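Local coordinates for protein NADH dehydrogenase, putative (Plasmodium falciparum, PDB 5JWC) that probably oxidises NADH and passes the electrons through bound FAD to ubiquinone, as a type II NADH dehydrogenase of the malaria parasite, at residues A[133-138]-A[338-343]. Sequence-based numbering, arbitrary orientation.
With FAD (flavin-adenine dinucleotide), chain C.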
ATOM      1  N   ILE A 133      12.661 -29.343   3.721  1.00 32.94           N
ATOM      2  CA  ILE A 133      11.220 -29.283   3.979  1.00 28.72           C
ATOM      3  C   ILE A 133      10.511 -28.566   2.832  1.00 31.58           C
ATOM      4  O   ILE A 133      10.575 -27.339   2.705  1.00 30.77           O
ATOM      5  CB  ILE A 133      10.907 -28.547   5.288  1.00 33.23           C
ATOM      6  CG1 ILE A 133      11.930 -28.907   6.387  1.00 30.23           C
ATOM      7  CG2 ILE A 133       9.461 -28.825   5.722  1.00 30.45           C
ATOM      8  CD1 ILE A 133      11.921 -30.367   6.807  1.00 33.77           C
ATOM      9  N   ILE A 134       9.850 -29.318   1.968  1.00 28.33           N
ATOM     10  CA  ILE A 134       9.198 -28.689   0.824  1.00 29.18           C
ATOM     11  C   ILE A 134       7.780 -28.212   1.192  1.00 31.52           C
ATOM     12  O   ILE A 134       6.894 -29.007   1.515  1.00 27.76           O
ATOM     13  CB  ILE A 134       9.139 -29.629  -0.379  1.00 26.93           C
ATOM     14  CG1 ILE A 134      10.539 -30.186  -0.697  1.00 31.23           C
ATOM     15  CG2 ILE A 134       8.491 -28.928  -1.601  1.00 26.67           C
ATOM     16  CD1 ILE A 134      10.567 -31.110  -1.919  1.00 29.82           C
ATOM     17  N   ALA A 135       7.594 -26.900   1.156  1.00 29.46           N
ATOM     18  CA  ALA A 135       6.315 -26.294   1.506  1.00 28.92           C
ATOM     19  C   ALA A 135       5.984 -25.170   0.529  1.00 28.40           C
ATOM     20  O   ALA A 135       5.686 -24.046   0.949  1.00 30.02           O
ATOM     21  CB  ALA A 135       6.351 -25.765   2.931  1.00 23.93           C
ATOM     22  N   VAL A 136       6.034 -25.471  -0.763  1.00 29.28           N
ATOM     23  CA  VAL A 136       5.907 -24.440  -1.809  1.00 29.85           C
ATOM     24  C   VAL A 136       4.476 -24.170  -2.233  1.00 28.38           C
ATOM     25  O   VAL A 136       4.224 -23.360  -3.127  1.00 29.66           O
ATOM     26  CB  VAL A 136       6.722 -24.810  -3.055  1.00 32.47           C
ATOM     27  CG1 VAL A 136       8.197 -24.910  -2.681  1.00 29.62           C
ATOM     28  CG2 VAL A 136       6.197 -26.148  -3.677  1.00 29.91           C
ATOM     29  N   GLY A 137       3.531 -24.845  -1.588  1.00 29.35           N
ATOM     30  CA  GLY A 137       2.133 -24.601  -1.873  1.00 30.66           C
ATOM     31  C   GLY A 137       1.724 -24.985  -3.285  1.00 31.44           C
ATOM     32  O   GLY A 137       2.217 -25.959  -3.846  1.00 30.34           O
ATOM     33  N   ALA A 138       0.777 -24.230  -3.830  1.00 29.92           N
ATOM     34  CA  ALA A 138       0.239 -24.468  -5.154  1.00 30.84           C
ATOM     35  C   ALA A 138       0.049 -23.132  -5.888  1.00 39.64           C
ATOM     36  O   ALA A 138       0.321 -22.065  -5.325  1.00 35.76           O
ATOM     37  CB  ALA A 138      -1.072 -25.234  -5.051  1.00 33.69           C
ATOM     38  N   TYR A 338      11.200 -33.892   3.218  1.00 33.48           N
ATOM     39  CA  TYR A 338       9.829 -33.889   3.729  1.00 29.05           C
ATOM     40  C   TYR A 338       9.005 -32.890   2.916  1.00 32.90           C
ATOM     41  O   TYR A 338       9.556 -31.984   2.288  1.00 29.97           O
ATOM     42  CB  TYR A 338       9.773 -33.495   5.211  1.00 34.25           C
ATOM     43  CG  TYR A 338      10.395 -34.479   6.176  1.00 35.17           C
ATOM     44  CD1 TYR A 338       9.602 -35.300   6.961  1.00 32.16           C
ATOM     45  CD2 TYR A 338      11.784 -34.561   6.325  1.00 33.47           C
ATOM     46  CE1 TYR A 338      10.152 -36.186   7.855  1.00 34.12           C
ATOM     47  CE2 TYR A 338      12.357 -35.462   7.228  1.00 37.30           C
ATOM     48  CZ  TYR A 338      11.528 -36.270   7.981  1.00 37.07           C
ATOM     49  OH  TYR A 338      12.037 -37.164   8.875  1.00 39.84           O
ATOM     50  N   ALA A 339       7.689 -33.060   2.903  1.00 30.37           N
ATOM     51  CA  ALA A 339       6.819 -32.071   2.265  1.00 30.02           C
ATOM     52  C   ALA A 339       5.572 -31.896   3.104  1.00 31.06           C
ATOM     53  O   ALA A 339       5.079 -32.868   3.695  1.00 32.52           O
ATOM     54  CB  ALA A 339       6.469 -32.474   0.859  1.00 29.34           C
ATOM     55  N   ILE A 340       5.078 -30.664   3.180  1.00 28.61           N
ATOM     56  CA  ILE A 340       3.903 -30.360   4.001  1.00 25.42           C
ATOM     57  C   ILE A 340       3.011 -29.369   3.267  1.00 31.03           C
ATOM     58  O   ILE A 340       3.470 -28.678   2.351  1.00 32.13           O
ATOM     59  CB  ILE A 340       4.296 -29.761   5.369  1.00 25.70           C
ATOM     60  CG1 ILE A 340       5.035 -28.433   5.185  1.00 28.09           C
ATOM     61  CG2 ILE A 340       5.162 -30.725   6.168  1.00 29.68           C
ATOM     62  CD1 ILE A 340       5.515 -27.823   6.541  1.00 28.58           C
ATOM     63  N   GLY A 341       1.742 -29.283   3.655  1.00 29.36           N
ATOM     64  CA  GLY A 341       0.866 -28.293   3.037  1.00 29.33           C
ATOM     65  C   GLY A 341       0.261 -28.720   1.713  1.00 28.31           C
ATOM     66  O   GLY A 341       0.122 -29.915   1.438  1.00 28.99           O
ATOM     67  N   ASP A 342      -0.090 -27.738   0.884  1.00 28.14           N
ATOM     68  CA  ASP A 342      -0.850 -27.973  -0.358  1.00 31.95           C
ATOM     69  C   ASP A 342      -0.077 -28.676  -1.474  1.00 33.88           C
ATOM     70  O   ASP A 342      -0.671 -29.116  -2.461  1.00 32.72           O
ATOM     71  CB  ASP A 342      -1.337 -26.650  -0.935  1.00 28.43           C
ATOM     72  CG  ASP A 342      -2.488 -26.039  -0.155  1.00 32.52           C
ATOM     73  OD1 ASP A 342      -2.910 -26.597   0.882  1.00 30.43           O
ATOM     74  OD2 ASP A 342      -2.949 -24.959  -0.586  1.00 34.02           O
ATOM     75  N   CYS A 343       1.248 -28.741  -1.365  1.00 32.43           N
ATOM     76  CA  CYS A 343       2.023 -29.338  -2.461  1.00 36.93           C
ATOM     77  C   CYS A 343       2.081 -30.868  -2.376  1.00 38.16           C
ATOM     78  O   CYS A 343       2.664 -31.507  -3.251  1.00 37.97           O
ATOM     79  CB  CYS A 343       3.462 -28.788  -2.496  1.00 31.26           C
ATOM     80  SG  CYS A 343       4.532 -29.362  -1.135  1.00 35.31           S
TER
HETATM   81  PA  FAD C 601       1.264 -21.272   0.934  1.00 27.38           P
HETATM   82  O1A FAD C 601       0.587 -20.719  -0.287  1.00 26.51           O
HETATM   83  O2A FAD C 601       0.711 -20.762   2.217  1.00 23.19           O
HETATM   84  O5B FAD C 601       2.849 -20.999   0.866  1.00 29.22           O
HETATM   85  C5B FAD C 601       3.630 -21.414  -0.232  1.00 24.53           C
HETATM   86  C4B FAD C 601       4.935 -20.640  -0.144  1.00 29.97           C
HETATM   87  O4B FAD C 601       5.866 -21.192  -1.053  1.00 30.34           O
HETATM   88  C3B FAD C 601       4.742 -19.170  -0.530  1.00 29.18           C
HETATM   89  O3B FAD C 601       5.522 -18.374   0.337  1.00 27.79           O
HETATM   90  C2B FAD C 601       5.354 -19.088  -1.911  1.00 30.83           C
HETATM   91  O2B FAD C 601       5.882 -17.804  -2.151  1.00 30.48           O
HETATM   92  C1B FAD C 601       6.457 -20.130  -1.768  1.00 29.62           C
HETATM   93  N9A FAD C 601       6.967 -20.679  -3.028  1.00 33.78           N
HETATM   94  C8A FAD C 601       6.271 -20.937  -4.185  1.00 32.48           C
HETATM   95  N7A FAD C 601       7.146 -21.459  -5.081  1.00 33.99           N
HETATM   96  C5A FAD C 601       8.370 -21.538  -4.513  1.00 33.91           C
HETATM   97  C6A FAD C 601       9.590 -21.989  -4.991  1.00 35.28           C
HETATM   98  N6A FAD C 601       9.677 -22.532  -6.205  1.00 34.88           N
HETATM   99  N1A FAD C 601      10.685 -21.957  -4.159  1.00 37.96           N
HETATM  100  C2A FAD C 601      10.565 -21.475  -2.868  1.00 34.19           C
HETATM  101  N3A FAD C 601       9.345 -21.023  -2.400  1.00 31.22           N
HETATM  102  C4A FAD C 601       8.270 -21.049  -3.219  1.00 31.86           C
HETATM  103  N1  FAD C 601      -7.376 -22.390   4.664  1.00 27.37           N
HETATM  104  C2  FAD C 601      -8.046 -22.594   5.840  1.00 28.77           C
HETATM  105  O2  FAD C 601      -7.765 -23.567   6.530  1.00 28.75           O
HETATM  106  N3  FAD C 601      -9.021 -21.708   6.266  1.00 32.29           N
HETATM  107  C4  FAD C 601      -9.342 -20.597   5.532  1.00 33.72           C
HETATM  108  O4  FAD C 601     -10.210 -19.818   5.947  1.00 34.14           O
HETATM  109  C4X FAD C 601      -8.660 -20.370   4.342  1.00 29.83           C
HETATM  110  N5  FAD C 601      -8.946 -19.268   3.567  1.00 30.94           N
HETATM  111  C5X FAD C 601      -8.249 -19.064   2.382  1.00 29.31           C
HETATM  112  C6  FAD C 601      -8.517 -17.947   1.612  1.00 28.85           C
HETATM  113  C7  FAD C 601      -7.839 -17.717   0.421  1.00 30.57           C
HETATM  114  C7M FAD C 601      -8.176 -16.488  -0.391  1.00 31.37           C
HETATM  115  C8  FAD C 601      -6.863 -18.612   0.000  1.00 28.88           C
HETATM  116  C8M FAD C 601      -6.119 -18.386  -1.283  1.00 33.50           C
HETATM  117  C9  FAD C 601      -6.587 -19.739   0.776  1.00 27.00           C
HETATM  118  C9A FAD C 601      -7.272 -19.963   1.968  1.00 27.63           C
HETATM  119  N10 FAD C 601      -6.999 -21.074   2.748  1.00 26.42           N
HETATM  120  C10 FAD C 601      -7.678 -21.271   3.921  1.00 28.83           C
HETATM  121  C1' FAD C 601      -5.993 -22.100   2.314  1.00 27.03           C
HETATM  122  C2' FAD C 601      -4.573 -21.856   2.756  1.00 25.53           C
HETATM  123  O2' FAD C 601      -4.171 -20.591   2.310  1.00 26.38           O
HETATM  124  C3' FAD C 601      -3.702 -22.889   2.063  1.00 28.74           C
HETATM  125  O3' FAD C 601      -4.178 -24.193   2.308  1.00 27.64           O
HETATM  126  C4' FAD C 601      -2.299 -22.708   2.615  1.00 29.08           C
HETATM  127  O4' FAD C 601      -1.803 -21.526   2.042  1.00 28.11           O
HETATM  128  C5' FAD C 601      -1.379 -23.877   2.296  1.00 26.63           C
HETATM  129  O5' FAD C 601      -0.142 -23.620   2.927  1.00 28.60           O
HETATM  130  P   FAD C 601       1.231 -23.900   2.131  1.00 26.52           P
HETATM  131  O1P FAD C 601       2.397 -23.643   3.057  1.00 27.29           O
HETATM  132  O2P FAD C 601       1.141 -25.300   1.593  1.00 29.70           O
HETATM  133  O3P FAD C 601       1.190 -22.883   0.868  1.00 28.47           O
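The carbonyl O of Ile-134 is gripped by the amide of Ile-340, with N to O at 3.0 Å and the donor N lying nearly on the line of the C=O bond, while Ala-339 CA gives the same O a CH contact at 3.2 Å. One step back, Ile-134 N donates to Tyr-338 O over 2.7 Å, almost straight at 175°, continuing the parallel pairing of strands 131-134 and 337-339. Cys-343 tucks its thiol back toward Ile-134: with chi1 at 71°, SG sits between its own backbone N and carbonyl carbon and lies 4.0 Å from Ile-134 CG2. Ile-340 turns CG1 against Ala-135 CB at 3.7 Å, and helix 424-440 packs on its side chain. Past the strand ends both segments reach the FAD. Asp-342 N donates to phosphate oxygen O2P at 2.8 Å, and its carboxylate OD1 accepts from the ribityl O3' at 3.1 Å, whereas Val-136 CG1 rests against the adenine. Gly-137 and Gly-341 set their CA atoms close against the diphosphate, Gly-341 CA 3.3 Å from O2P. Two neighbouring parallel strands whose following loops converge on the cofactor, the second loop carrying a Gly-Asp pair, are characteristic of the FAD-binding Rossmann-type domain of pyridine nucleotide-disulphide oxidoreductases.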